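Local coordinates for protein NEQ263 (Nanoarchaeum equitans Kin4-M, PDB 5BN3) that forms, together with NeqA, the catalytic core of an unusual archaeal ATP synthase and probably binds ATP, at residues Val65-Ile70 with Phe215-Asp220; Pro88-Asp93 with Ala210-Phe215; Tyr347-Glu352 with Ser366-Ala371; Ala376-Lys381 with Leu405-Leu410. All blocks are in the same frame, centred on the assembly; numbering follows the deposited sequence.

Interaction 1: Val65-Ile70 with Phe215-Asp220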
loop_
_atom_site.group_PDB
_atom_site.type_symbol
_atom_site.label_atom_id
_atom_site.label_comp_id
_atom_site.label_asym_id
_atom_site.label_seq_id
_atom_site.Cartn_x
_atom_site.Cartn_y
_atom_site.Cartn_z
ATOM N N VAL B 65 -33.914 28.482 -17.250
ATOM C CA VAL B 65 -34.339 28.499 -15.853
ATOM C C VAL B 65 -35.713 29.145 -15.684
ATOM O O VAL B 65 -35.986 30.210 -16.242
ATOM C CB VAL B 65 -33.308 29.195 -14.936
ATOM C CG1 VAL B 65 -32.036 28.367 -14.843
ATOM C CG2 VAL B 65 -32.993 30.595 -15.436
ATOM N N SER B 66 -36.571 28.479 -14.918
ATOM C CA SER B 66 -37.912 28.969 -14.615
ATOM C C SER B 66 -38.511 28.098 -13.524
ATOM O O SER B 66 -37.898 27.116 -13.102
ATOM C CB SER B 66 -38.805 28.930 -15.857
ATOM O OG SER B 66 -39.052 27.600 -16.276
ATOM N N GLU B 67 -39.710 28.449 -13.073
ATOM C CA GLU B 67 -40.395 27.654 -12.064
ATOM C C GLU B 67 -41.163 26.501 -12.701
ATOM O O GLU B 67 -41.891 25.783 -12.019
ATOM C CB GLU B 67 -41.338 28.527 -11.231
ATOM C CG GLU B 67 -40.642 29.635 -10.459
ATOM C CD GLU B 67 -41.454 30.110 -9.270
ATOM O OE1 GLU B 67 -42.433 29.424 -8.905
ATOM O OE2 GLU B 67 -41.110 31.163 -8.693
ATOM N N ASP B 68 -40.990 26.330 -14.010
ATOM C CA ASP B 68 -41.648 25.253 -14.745
ATOM C C ASP B 68 -41.167 23.868 -14.308
ATOM O O ASP B 68 -41.911 22.891 -14.397
ATOM C CB ASP B 68 -41.436 25.425 -16.254
ATOM C CG ASP B 68 -42.178 26.624 -16.821
ATOM O OD1 ASP B 68 -43.083 27.149 -16.138
ATOM O OD2 ASP B 68 -41.864 27.031 -17.960
ATOM N N TYR B 69 -39.923 23.788 -13.838
ATOM C CA TYR B 69 -39.343 22.520 -13.392
ATOM C C TYR B 69 -40.076 21.957 -12.181
ATOM O O TYR B 69 -40.120 20.743 -11.977
ATOM C CB TYR B 69 -37.860 22.698 -13.052
ATOM C CG TYR B 69 -36.983 22.960 -14.250
ATOM C CD1 TYR B 69 -36.755 24.250 -14.695
ATOM C CD2 TYR B 69 -36.382 21.918 -14.936
ATOM C CE1 TYR B 69 -35.959 24.494 -15.785
ATOM C CE2 TYR B 69 -35.580 22.154 -16.032
ATOM C CZ TYR B 69 -35.373 23.444 -16.452
ATOM O OH TYR B 69 -34.575 23.688 -17.542
ATOM N N ILE B 70 -40.646 22.850 -11.381
ATOM C CA ILE B 70 -41.351 22.456 -10.167
ATOM C C ILE B 70 -42.571 21.599 -10.502
ATOM O O ILE B 70 -43.459 22.029 -11.243
ATOM C CB ILE B 70 -41.770 23.690 -9.342
ATOM C CG1 ILE B 70 -40.552 24.582 -9.082
ATOM C CG2 ILE B 70 -42.411 23.265 -8.032
ATOM C CD1 ILE B 70 -40.859 25.843 -8.298
ATOM N N PHE B 215 -32.139 32.651 -5.136
ATOM C CA PHE B 215 -31.485 33.956 -5.174
ATOM C C PHE B 215 -32.065 34.923 -6.207
ATOM O O PHE B 215 -31.719 36.103 -6.211
ATOM C CB PHE B 215 -29.974 33.779 -5.367
ATOM C CG PHE B 215 -29.338 32.904 -4.322
ATOM C CD1 PHE B 215 -29.739 32.990 -2.996
ATOM C CD2 PHE B 215 -28.364 31.980 -4.666
ATOM C CE1 PHE B 215 -29.168 32.181 -2.027
ATOM C CE2 PHE B 215 -27.789 31.166 -3.701
ATOM C CZ PHE B 215 -28.191 31.268 -2.381
ATOM N N GLU B 216 -32.941 34.428 -7.076
ATOM C CA GLU B 216 -33.654 35.297 -8.010
ATOM C C GLU B 216 -35.138 35.384 -7.669
ATOM O O GLU B 216 -35.752 36.441 -7.802
ATOM C CB GLU B 216 -33.467 34.836 -9.461
ATOM C CG GLU B 216 -32.118 35.189 -10.071
ATOM C CD GLU B 216 -32.227 35.542 -11.545
ATOM O OE1 GLU B 216 -33.366 35.623 -12.051
ATOM O OE2 GLU B 216 -31.178 35.745 -12.193
ATOM N N LYS B 217 -35.711 34.270 -7.224
ATOM C CA LYS B 217 -37.120 34.246 -6.845
ATOM C C LYS B 217 -37.287 34.316 -5.328
ATOM O O LYS B 217 -38.397 34.167 -4.812
ATOM C CB LYS B 217 -37.811 33.003 -7.416
ATOM C CG LYS B 217 -37.666 32.857 -8.925
ATOM C CD LYS B 217 -38.140 34.100 -9.670
ATOM C CE LYS B 217 -39.642 34.306 -9.535
ATOM N NZ LYS B 217 -40.099 35.568 -10.196
ATOM N N ASN B 218 -36.177 34.543 -4.628
ATOM C CA ASN B 218 -36.180 34.764 -3.179
ATOM C C ASN B 218 -36.863 33.674 -2.351
ATOM O O ASN B 218 -37.658 33.977 -1.462
ATOM C CB ASN B 218 -36.796 36.130 -2.842
ATOM C CG ASN B 218 -36.087 37.281 -3.532
ATOM O OD1 ASN B 218 -35.000 37.121 -4.089
ATOM N ND2 ASN B 218 -36.701 38.458 -3.486
ATOM N N ARG B 219 -36.545 32.414 -2.639
ATOM C CA ARG B 219 -37.131 31.288 -1.913
ATOM C C ARG B 219 -36.116 30.584 -1.020
ATOM O O ARG B 219 -34.905 30.730 -1.197
ATOM C CB ARG B 219 -37.699 30.255 -2.891
ATOM C CG ARG B 219 -38.807 30.751 -3.804
ATOM C CD ARG B 219 -39.152 29.683 -4.835
ATOM N NE ARG B 219 -40.256 30.068 -5.710
ATOM C CZ ARG B 219 -41.519 29.698 -5.526
ATOM N NH1 ARG B 219 -41.842 28.931 -4.494
ATOM N NH2 ARG B 219 -42.460 30.094 -6.370
ATOM N N ASP B 220 -36.625 29.817 -0.062
ATOM C CA ASP B 220 -35.798 28.880 0.682
ATOM C C ASP B 220 -35.908 27.529 -0.013
ATOM O O ASP B 220 -37.009 27.038 -0.256
ATOM C CB ASP B 220 -36.266 28.781 2.136
ATOM C CG ASP B 220 -35.991 30.048 2.924
ATOM O OD1 ASP B 220 -34.952 30.694 2.671
ATOM O OD2 ASP B 220 -36.813 30.400 3.798
#

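Interaction 2: Pro88-Asp93 with Ala210-Phe215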
loop_
_atom_site.group_PDB
_atom_site.type_symbol
_atom_site.label_atom_id
_atom_site.label_comp_id
_atom_site.label_asym_id
_atom_site.label_seq_id
_atom_site.Cartn_x
_atom_site.Cartn_y
_atom_site.Cartn_z
ATOM N N PRO B 88 -38.405 28.105 -22.883
ATOM C CA PRO B 88 -37.158 28.638 -23.440
ATOM C C PRO B 88 -37.263 30.140 -23.716
ATOM O O PRO B 88 -38.131 30.572 -24.475
ATOM C CB PRO B 88 -37.005 27.865 -24.752
ATOM C CG PRO B 88 -38.400 27.535 -25.158
ATOM C CD PRO B 88 -39.199 27.377 -23.891
ATOM N N GLU B 89 -36.371 30.919 -23.112
ATOM C CA GLU B 89 -35.307 30.350 -22.308
ATOM C C GLU B 89 -34.959 31.034 -20.999
ATOM O O GLU B 89 -35.417 30.605 -19.937
ATOM N N ASP B 90 -34.169 32.102 -21.092
ATOM C CA ASP B 90 -33.345 32.589 -19.982
ATOM C C ASP B 90 -32.331 31.494 -19.654
ATOM O O ASP B 90 -32.443 30.797 -18.643
ATOM C CB ASP B 90 -34.177 32.993 -18.754
ATOM C CG ASP B 90 -33.329 33.564 -17.627
ATOM O OD1 ASP B 90 -32.160 33.933 -17.874
ATOM O OD2 ASP B 90 -33.838 33.653 -16.490
ATOM N N TYR B 91 -31.345 31.344 -20.536
ATOM C CA TYR B 91 -30.382 30.250 -20.452
ATOM C C TYR B 91 -29.193 30.575 -19.552
ATOM O O TYR B 91 -28.655 31.681 -19.587
ATOM C CB TYR B 91 -29.906 29.855 -21.855
ATOM C CG TYR B 91 -30.957 29.126 -22.658
ATOM C CD1 TYR B 91 -31.147 27.760 -22.505
ATOM C CD2 TYR B 91 -31.761 29.801 -23.566
ATOM C CE1 TYR B 91 -32.107 27.086 -23.234
ATOM C CE2 TYR B 91 -32.725 29.135 -24.301
ATOM C CZ TYR B 91 -32.893 27.778 -24.128
ATOM O OH TYR B 91 -33.849 27.107 -24.854
ATOM N N ARG B 92 -28.794 29.596 -18.744
ATOM C CA ARG B 92 -27.729 29.789 -17.765
ATOM C C ARG B 92 -26.665 28.707 -17.864
ATOM O O ARG B 92 -26.982 27.529 -18.034
ATOM C CB ARG B 92 -28.310 29.782 -16.347
ATOM C CG ARG B 92 -29.368 30.835 -16.096
ATOM C CD ARG B 92 -28.784 32.235 -16.155
ATOM N NE ARG B 92 -29.808 33.256 -15.953
ATOM C CZ ARG B 92 -30.260 33.633 -14.763
ATOM N NH1 ARG B 92 -29.783 33.072 -13.660
ATOM N NH2 ARG B 92 -31.195 34.569 -14.673
ATOM N N ASP B 93 -25.403 29.119 -17.760
ATOM C CA ASP B 93 -24.290 28.189 -17.610
ATOM C C ASP B 93 -24.569 27.311 -16.389
ATOM O O ASP B 93 -24.821 27.820 -15.294
ATOM C CB ASP B 93 -22.988 28.973 -17.420
ATOM C CG ASP B 93 -21.746 28.092 -17.457
ATOM O OD1 ASP B 93 -21.820 26.898 -17.099
ATOM O OD2 ASP B 93 -20.674 28.607 -17.839
ATOM N N ALA B 210 -31.633 25.587 -8.405
ATOM C CA ALA B 210 -31.711 25.964 -6.997
ATOM C C ALA B 210 -31.279 27.409 -6.765
ATOM O O ALA B 210 -31.910 28.135 -5.997
ATOM C CB ALA B 210 -30.875 25.022 -6.156
ATOM N N GLU B 211 -30.197 27.815 -7.423
ATOM C CA GLU B 211 -29.691 29.181 -7.302
ATOM C C GLU B 211 -30.665 30.188 -7.902
ATOM O O GLU B 211 -30.794 31.307 -7.406
ATOM C CB GLU B 211 -28.327 29.313 -7.983
ATOM C CG GLU B 211 -27.180 28.655 -7.234
ATOM C CD GLU B 211 -25.890 28.679 -8.027
ATOM O OE1 GLU B 211 -25.955 28.830 -9.268
ATOM O OE2 GLU B 211 -24.810 28.552 -7.413
ATOM N N TYR B 212 -31.335 29.793 -8.980
ATOM C CA TYR B 212 -32.345 30.640 -9.602
ATOM C C TYR B 212 -33.525 30.832 -8.659
ATOM O O TYR B 212 -33.960 31.955 -8.414
ATOM C CB TYR B 212 -32.819 30.030 -10.927
ATOM C CG TYR B 212 -34.000 30.751 -11.538
ATOM C CD1 TYR B 212 -33.829 31.944 -12.226
ATOM C CD2 TYR B 212 -35.285 30.237 -11.427
ATOM C CE1 TYR B 212 -34.904 32.607 -12.784
ATOM C CE2 TYR B 212 -36.367 30.894 -11.981
ATOM C CZ TYR B 212 -36.169 32.076 -12.659
ATOM O OH TYR B 212 -37.243 32.733 -13.213
ATOM N N LEU B 213 -34.041 29.728 -8.130
ATOM C CA LEU B 213 -35.191 29.771 -7.233
ATOM C C LEU B 213 -34.897 30.526 -5.935
ATOM O O LEU B 213 -35.715 31.320 -5.468
ATOM C CB LEU B 213 -35.675 28.350 -6.922
ATOM C CG LEU B 213 -36.287 27.557 -8.079
ATOM C CD1 LEU B 213 -36.720 26.168 -7.631
ATOM C CD2 LEU B 213 -37.464 28.311 -8.658
ATOM N N ALA B 214 -33.722 30.285 -5.361
ATOM C CA ALA B 214 -33.379 30.859 -4.062
ATOM C C ALA B 214 -32.949 32.320 -4.136
ATOM O O ALA B 214 -33.337 33.133 -3.294
ATOM C CB ALA B 214 -32.296 30.031 -3.391
ATOM N N PHE B 215 -32.139 32.651 -5.136
ATOM C CA PHE B 215 -31.485 33.956 -5.174
ATOM C C PHE B 215 -32.065 34.923 -6.207
ATOM O O PHE B 215 -31.719 36.103 -6.211
ATOM C CB PHE B 215 -29.974 33.779 -5.367
ATOM C CG PHE B 215 -29.338 32.904 -4.322
ATOM C CD1 PHE B 215 -29.739 32.990 -2.996
ATOM C CD2 PHE B 215 -28.364 31.980 -4.666
ATOM C CE1 PHE B 215 -29.168 32.181 -2.027
ATOM C CE2 PHE B 215 -27.789 31.166 -3.701
ATOM C CZ PHE B 215 -28.191 31.268 -2.381
#

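Interaction 3: Tyr347-Glu352 with Ser366-Ala371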
loop_
_atom_site.group_PDB
_atom_site.type_symbol
_atom_site.label_atom_id
_atom_site.label_comp_id
_atom_site.label_asym_id
_atom_site.label_seq_id
_atom_site.Cartn_x
_atom_site.Cartn_y
_atom_site.Cartn_z
ATOM N N TYR B 347 -22.409 10.792 27.086
ATOM C CA TYR B 347 -22.460 9.637 26.193
ATOM C C TYR B 347 -21.047 9.132 25.922
ATOM O O TYR B 347 -20.796 7.928 25.942
ATOM C CB TYR B 347 -23.164 10.005 24.879
ATOM C CG TYR B 347 -23.372 8.843 23.931
ATOM C CD1 TYR B 347 -24.103 7.730 24.318
ATOM C CD2 TYR B 347 -22.856 8.870 22.644
ATOM C CE1 TYR B 347 -24.300 6.669 23.457
ATOM C CE2 TYR B 347 -23.050 7.811 21.773
ATOM C CZ TYR B 347 -23.773 6.714 22.188
ATOM O OH TYR B 347 -23.973 5.655 21.335
ATOM N N ALA B 348 -20.130 10.062 25.678
ATOM C CA ALA B 348 -18.731 9.718 25.435
ATOM C C ALA B 348 -18.109 9.015 26.637
ATOM O O ALA B 348 -17.421 8.004 26.489
ATOM C CB ALA B 348 -17.939 10.962 25.083
ATOM N N LYS B 349 -18.344 9.560 27.826
ATOM C CA LYS B 349 -17.842 8.953 29.053
ATOM C C LYS B 349 -18.491 7.586 29.266
ATOM O O LYS B 349 -17.851 6.655 29.753
ATOM C CB LYS B 349 -18.097 9.875 30.248
ATOM C CG LYS B 349 -17.443 9.416 31.545
ATOM C CD LYS B 349 -16.933 10.602 32.356
ATOM C CE LYS B 349 -16.306 10.152 33.670
ATOM N NZ LYS B 349 -15.196 9.178 33.470
ATOM N N GLY B 350 -19.758 7.471 28.878
ATOM C CA GLY B 350 -20.464 6.204 28.955
ATOM C C GLY B 350 -19.860 5.151 28.045
ATOM O O GLY B 350 -19.808 3.973 28.402
ATOM N N LEU B 351 -19.400 5.575 26.871
ATOM C CA LEU B 351 -18.801 4.654 25.908
ATOM C C LEU B 351 -17.433 4.153 26.368
ATOM O O LEU B 351 -17.079 2.995 26.137
ATOM C CB LEU B 351 -18.698 5.307 24.526
ATOM C CG LEU B 351 -20.020 5.547 23.795
ATOM C CD1 LEU B 351 -19.786 6.166 22.428
ATOM C CD2 LEU B 351 -20.776 4.247 23.657
ATOM N N GLU B 352 -16.667 5.033 27.009
ATOM C CA GLU B 352 -15.385 4.651 27.592
ATOM C C GLU B 352 -15.610 3.612 28.682
ATOM O O GLU B 352 -14.908 2.605 28.747
ATOM C CB GLU B 352 -14.677 5.874 28.179
ATOM C CG GLU B 352 -14.348 6.968 27.171
ATOM C CD GLU B 352 -13.805 8.221 27.835
ATOM O OE1 GLU B 352 -13.827 8.290 29.083
ATOM O OE2 GLU B 352 -13.357 9.136 27.111
ATOM N N SER B 366 -16.336 1.516 38.903
ATOM C CA SER B 366 -16.801 2.661 39.695
ATOM C C SER B 366 -18.310 2.910 39.677
ATOM O O SER B 366 -18.994 2.566 38.714
ATOM C CB SER B 366 -16.073 3.930 39.239
ATOM O OG SER B 366 -16.595 5.080 39.880
ATOM N N LYS B 367 -18.821 3.506 40.753
ATOM C CA LYS B 367 -20.226 3.895 40.810
ATOM C C LYS B 367 -20.513 4.971 39.774
ATOM O O LYS B 367 -21.471 4.870 39.006
ATOM C CB LYS B 367 -20.606 4.416 42.199
ATOM C CG LYS B 367 -21.982 5.066 42.218
ATOM C CD LYS B 367 -22.346 5.667 43.563
ATOM C CE LYS B 367 -23.634 6.470 43.435
ATOM N NZ LYS B 367 -24.235 6.836 44.747
ATOM N N GLU B 368 -19.675 6.003 39.769
ATOM C CA GLU B 368 -19.774 7.090 38.805
ATOM C C GLU B 368 -19.749 6.541 37.381
ATOM O O GLU B 368 -20.525 6.969 36.525
ATOM C CB GLU B 368 -18.616 8.071 39.006
ATOM C CG GLU B 368 -18.681 9.318 38.139
ATOM C CD GLU B 368 -17.361 10.067 38.093
ATOM O OE1 GLU B 368 -17.350 11.281 38.388
ATOM O OE2 GLU B 368 -16.334 9.442 37.752
ATOM N N ASP B 369 -18.864 5.578 37.145
ATOM C CA ASP B 369 -18.698 4.984 35.822
ATOM C C ASP B 369 -19.786 3.965 35.476
ATOM O O ASP B 369 -19.916 3.558 34.322
ATOM C CB ASP B 369 -17.311 4.348 35.695
ATOM C CG ASP B 369 -16.237 5.357 35.330
ATOM O OD1 ASP B 369 -16.426 6.562 35.602
ATOM O OD2 ASP B 369 -15.202 4.940 34.770
ATOM N N LYS B 370 -20.562 3.552 36.475
ATOM C CA LYS B 370 -21.719 2.694 36.233
ATOM C C LYS B 370 -22.918 3.533 35.814
ATOM O O LYS B 370 -23.815 3.055 35.122
ATOM C CB LYS B 370 -22.064 1.870 37.475
ATOM C CG LYS B 370 -21.456 0.478 37.487
ATOM C CD LYS B 370 -21.852 -0.287 38.740
ATOM C CE LYS B 370 -21.244 -1.675 38.743
ATOM N NZ LYS B 370 -19.778 -1.607 38.518
ATOM N N ALA B 371 -22.925 4.791 36.239
ATOM C CA ALA B 371 -23.994 5.715 35.883
ATOM C C ALA B 371 -23.888 6.158 34.426
ATOM O O ALA B 371 -24.893 6.252 33.721
ATOM C CB ALA B 371 -23.977 6.913 36.803
#

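Interaction 4: Ala376-Lys381 with Leu405-Leu410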
loop_
_atom_site.group_PDB
_atom_site.type_symbol
_atom_site.label_atom_id
_atom_site.label_comp_id
_atom_site.label_asym_id
_atom_site.label_seq_id
_atom_site.Cartn_x
_atom_site.Cartn_y
_atom_site.Cartn_z
ATOM N N ALA B 376 -25.405 5.791 28.484
ATOM C CA ALA B 376 -25.128 5.485 27.087
ATOM C C ALA B 376 -26.070 4.415 26.547
ATOM O O ALA B 376 -26.467 4.462 25.383
ATOM C CB ALA B 376 -23.682 5.054 26.920
ATOM N N GLU B 377 -26.420 3.449 27.391
ATOM C CA GLU B 377 -27.355 2.398 27.002
ATOM C C GLU B 377 -28.741 2.980 26.737
ATOM O O GLU B 377 -29.390 2.639 25.748
ATOM C CB GLU B 377 -27.441 1.324 28.090
ATOM C CG GLU B 377 -28.385 0.179 27.749
ATOM C CD GLU B 377 -28.791 -0.636 28.964
ATOM O OE1 GLU B 377 -28.046 -0.632 29.967
ATOM O OE2 GLU B 377 -29.862 -1.278 28.916
ATOM N N LEU B 378 -29.184 3.865 27.626
ATOM C CA LEU B 378 -30.509 4.475 27.520
ATOM C C LEU B 378 -30.592 5.519 26.404
ATOM O O LEU B 378 -31.646 5.693 25.792
ATOM C CB LEU B 378 -30.914 5.103 28.856
ATOM C CG LEU B 378 -31.122 4.175 30.055
ATOM C CD1 LEU B 378 -31.256 4.980 31.336
ATOM C CD2 LEU B 378 -32.352 3.319 29.851
ATOM N N VAL B 379 -29.489 6.218 26.152
ATOM C CA VAL B 379 -29.425 7.172 25.047
ATOM C C VAL B 379 -29.726 6.463 23.730
ATOM O O VAL B 379 -30.511 6.944 22.914
ATOM C CB VAL B 379 -28.041 7.858 24.975
ATOM C CG1 VAL B 379 -27.781 8.420 23.589
ATOM C CG2 VAL B 379 -27.942 8.959 26.014
ATOM N N GLU B 380 -29.111 5.301 23.542
ATOM C CA GLU B 380 -29.295 4.536 22.318
ATOM C C GLU B 380 -30.696 3.931 22.227
ATOM O O GLU B 380 -31.256 3.823 21.138
ATOM C CB GLU B 380 -28.221 3.446 22.208
ATOM C CG GLU B 380 -26.801 4.000 22.130
ATOM C CD GLU B 380 -25.732 2.923 22.173
ATOM O OE1 GLU B 380 -26.073 1.741 22.387
ATOM O OE2 GLU B 380 -24.543 3.265 21.995
ATOM N N LYS B 381 -31.260 3.551 23.370
ATOM C CA LYS B 381 -32.558 2.874 23.397
ATOM C C LYS B 381 -33.759 3.815 23.382
ATOM O O LYS B 381 -34.798 3.490 22.809
ATOM C CB LYS B 381 -32.651 1.955 24.620
ATOM C CG LYS B 381 -31.858 0.668 24.495
ATOM C CD LYS B 381 -31.839 -0.100 25.808
ATOM C CE LYS B 381 -31.153 -1.447 25.643
ATOM N NZ LYS B 381 -30.886 -2.105 26.951
ATOM N N LEU B 405 -31.240 10.965 32.465
ATOM C CA LEU B 405 -30.303 11.428 33.487
ATOM C C LEU B 405 -30.716 10.963 34.884
ATOM O O LEU B 405 -29.872 10.585 35.694
ATOM C CB LEU B 405 -30.175 12.954 33.443
ATOM C CG LEU B 405 -29.308 13.520 32.314
ATOM C CD1 LEU B 405 -29.390 15.037 32.252
ATOM C CD2 LEU B 405 -27.870 13.080 32.501
ATOM N N SER B 406 -32.018 10.981 35.149
ATOM C CA SER B 406 -32.552 10.523 36.426
ATOM C C SER B 406 -32.424 9.010 36.575
ATOM O O SER B 406 -31.976 8.521 37.614
ATOM C CB SER B 406 -34.015 10.944 36.568
ATOM O OG SER B 406 -34.145 12.352 36.484
ATOM N N GLN B 407 -32.820 8.274 35.537
ATOM C CA GLN B 407 -32.720 6.815 35.534
ATOM C C GLN B 407 -31.282 6.349 35.735
ATOM O O GLN B 407 -31.037 5.308 36.342
ATOM C CB GLN B 407 -33.251 6.233 34.218
ATOM C CG GLN B 407 -34.733 6.450 33.960
ATOM C CD GLN B 407 -35.244 5.629 32.785
ATOM O OE1 GLN B 407 -35.100 4.406 32.757
ATOM N NE2 GLN B 407 -35.840 6.302 31.806
ATOM N N SER B 408 -30.336 7.128 35.222
ATOM C CA SER B 408 -28.927 6.751 35.262
ATOM C C SER B 408 -28.264 7.045 36.604
ATOM O O SER B 408 -27.292 6.388 36.976
ATOM C CB SER B 408 -28.162 7.449 34.138
ATOM O OG SER B 408 -28.662 7.054 32.874
ATOM N N GLY B 409 -28.786 8.029 37.328
ATOM C CA GLY B 409 -28.204 8.413 38.602
ATOM C C GLY B 409 -27.375 9.676 38.485
ATOM O O GLY B 409 -26.933 10.238 39.489
ATOM N N LEU B 410 -27.157 10.113 37.249
ATOM C CA LEU B 410 -26.469 11.368 36.978
ATOM C C LEU B 410 -27.391 12.532 37.333
ATOM O O LEU B 410 -28.605 12.354 37.427
ATOM C CB LEU B 410 -26.069 11.442 35.501
ATOM C CG LEU B 410 -25.092 10.383 34.983
ATOM C CD1 LEU B 410 -24.792 10.579 33.501
ATOM C CD2 LEU B 410 -23.812 10.426 35.789
#

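Interaction 1: Val65-Ile70 with Phe215-Asp220
Glu67 reaches across from the loop 65-70 to Arg219, and their ion pair dominates this surface contact. Just before it, Ser66 shapes the turn: its OG accepts the backbone N of Asp68 at 3.2 Å, an ST turn that holds the loop as it leaves Val65. Glu67 follows, its CG placed beside the backbone N (chi1 -61°) and the rest of the chain extended, which carries the carboxylate out to the guanidinium. OE2 takes a hydrogen bond from Arg219 NH2 at 2.9 Å, on its syn side and somewhat out of the carboxylate plane, and a weak one from Arg219 NE at 3.3 Å. OE1 lies 2.6 Å from Arg219 NH2. The two flat groups stand 80° apart: OE2 meets the guanidinium at its edge, whereas OE1 approaches obliquely, so the pair is not the coplanar, two-pronged kind. Lys217 adds its aliphatic part, CE lying 3.6 Å from Glu67 OE2, while its NZ remains beyond salt-bridge range. Were Glu67 shortened to an alanine, the Arg219 guanidinium would probably lose its carboxylate mate and be freer to turn. Farther on, Ile70 N returns to Glu67 O at 3.2 Å, closing the turn. The loop 215-220 leads from the end of helix 196-215 into strand 220-226 of the central, largely parallel sheet, while 65-70 connects strand 62-64 to strand 73-75. Glu67 also touches Leu213 of that helix, and both Ile70 and Arg219 rest on Thr156 of strand 156-162.

Interaction 2: Pro88-Asp93 with Ala210-Phe215
Asp90 and Arg92 lie beside the aromatic ring of Tyr212, without a hydrogen bond passing between the segments. The ring is set by its first torsion: chi1 of 172° turns CG away from the backbone N of the helix and swings the phenol out toward the strand. Asp90 has a similar first torsion, and its OD2 comes to 4.0 Å from Tyr212 CE1, approaching the ring obliquely with the carboxylate plane 71° from the ring plane. Arg92 is bent at chi2 (-66°) and extended at chi3, and its NH1 sits at the ring edge, 4.4 Å from Tyr212 CD1. This bent shape also brings Arg92 NE to 3.1 Å from Asp90 OD1, a salt bridge in which the donor stands above the carboxylate plane; a second, weak bond runs from Arg92 NH2 to Asp90 OD1 at 3.4 Å. The contact places strand 91-93, which pairs antiparallel with strand 62-64, and the residue before it beside helix 196-215, a helix of the P-loop-type nucleotide-binding domain that packs on the central sheet. Glu216 beyond the helix end supplies the stronger polar partner of Arg92, through a salt bridge to NH2. Without the Asp90 carboxylate, as with a glycine here, Arg92 NE is likely to lose its acceptor and a gap to open beside the Tyr212 ring. Val65 also packs against Asp90, Arg92 and Tyr212, filling in between strand and helix.

Interaction 3: Tyr347-Glu352 with Ser366-Ala371
Two consecutive helices of the C-terminal domain, 334-356 and 367-384, meet here, and Lys349 on the first reaches two acids, Asp369 and Glu368, at the start of the second. Lys349 NZ makes a salt bridge with Asp369 OD1 at 3.6 Å, an ion pair for which no hydrogen bond is formed. Glu368 comes from the adjacent position: its OE2 is 4.1 Å from Lys349 CE and 4.4 Å from NZ, beyond salt-bridge distance, so its attraction is probably weaker. Both carboxylate side chains cross the lysine at about a right angle. The lysine gets there by a bend near its root, with chi2 at 143°, away from the usual staggered value, and another at its end, where chi4 of 57° tilts NZ toward Asp369. This is surface packing in the helical C-terminal domain of V- and A-type ATP synthases, a charged link near the connection between the two helices, whose more buried side is made by other residues. There Leu351 CG, one turn on, covers one face of the Tyr347 ring, 4.2 Å above its centre, and the Tyr347 OH bonds to Glu380 OE2 on helix 367-384. In the first turn of that helix Lys367 O accepts from both Lys370 N, at 3.0 Å, and Ala371 N, at 3.1 Å. Lys349 also touches Tyr372 one turn farther along. Leu351 and Glu352 pack on Tyr410 and Lys411 of a neighbouring V-type ATP synthase alpha chain.

Interaction 4: Ala376-Lys381 with Leu405-Leu410
The carboxamide of Gln407 turns one face to Leu378: both leucine methyls lie over that face near OE1, with CD1 and CD2 each 4.1 Å from OE1. Its NE2 makes a weak hydrogen bond to Ser403 OG. The contact belongs to the C-terminal helical domain, where helix 367-384 packs against the last turn of helix 394-408. Leu378 supplies most of the contact from helix 367-384. Its CG stands beside the backbone N (chi1 -65°), directing CD1 between two neighbours, and the methyl meets Gln407 CB at 3.7 Å. No hydrogen bond spans the two segments, so the fit rests on van der Waals contact. Polar atoms are served elsewhere: Gln407 O accepts from Lys374 NZ, which ties the end of one helix to the other. Helix 394-408 stops here, where Gly409 takes a positive phi of 102°, at which a side chain would press against the preceding carbonyl O. On an adjoining face of helix 367-384, Val379 packs on Leu343 and Tyr347 of helix 334-356. Ser408 OG, bonded to Ile404 O within its own helix, lies 3.7 Å from Leu378 CD1.

How the interactions relate
The four contacts form two clusters, with interaction 1 on the opposite side of the chain's centre from interaction 3, and interaction 2 opposite both 3 and 4. Interactions 1 and 2, with centres 7 Å apart, share Phe215 and the end of helix 196-215; along the sequence, interaction 2 falls between the two segments of interaction 1. Together they join the loops flanking the small 62-64/91-93 sheet to the C-terminal end of helix 196-215 and the loop after it. Interactions 3 and 4 follow later in the chain, 10 Å apart between centres, and both use helix 367-384 within the C-terminal helical domain, where Ala371 packs on Ser408 and Leu410. About 51 Å separates the centres of interactions 1 and 3, so the two clusters lie in different parts of the fold and do not touch.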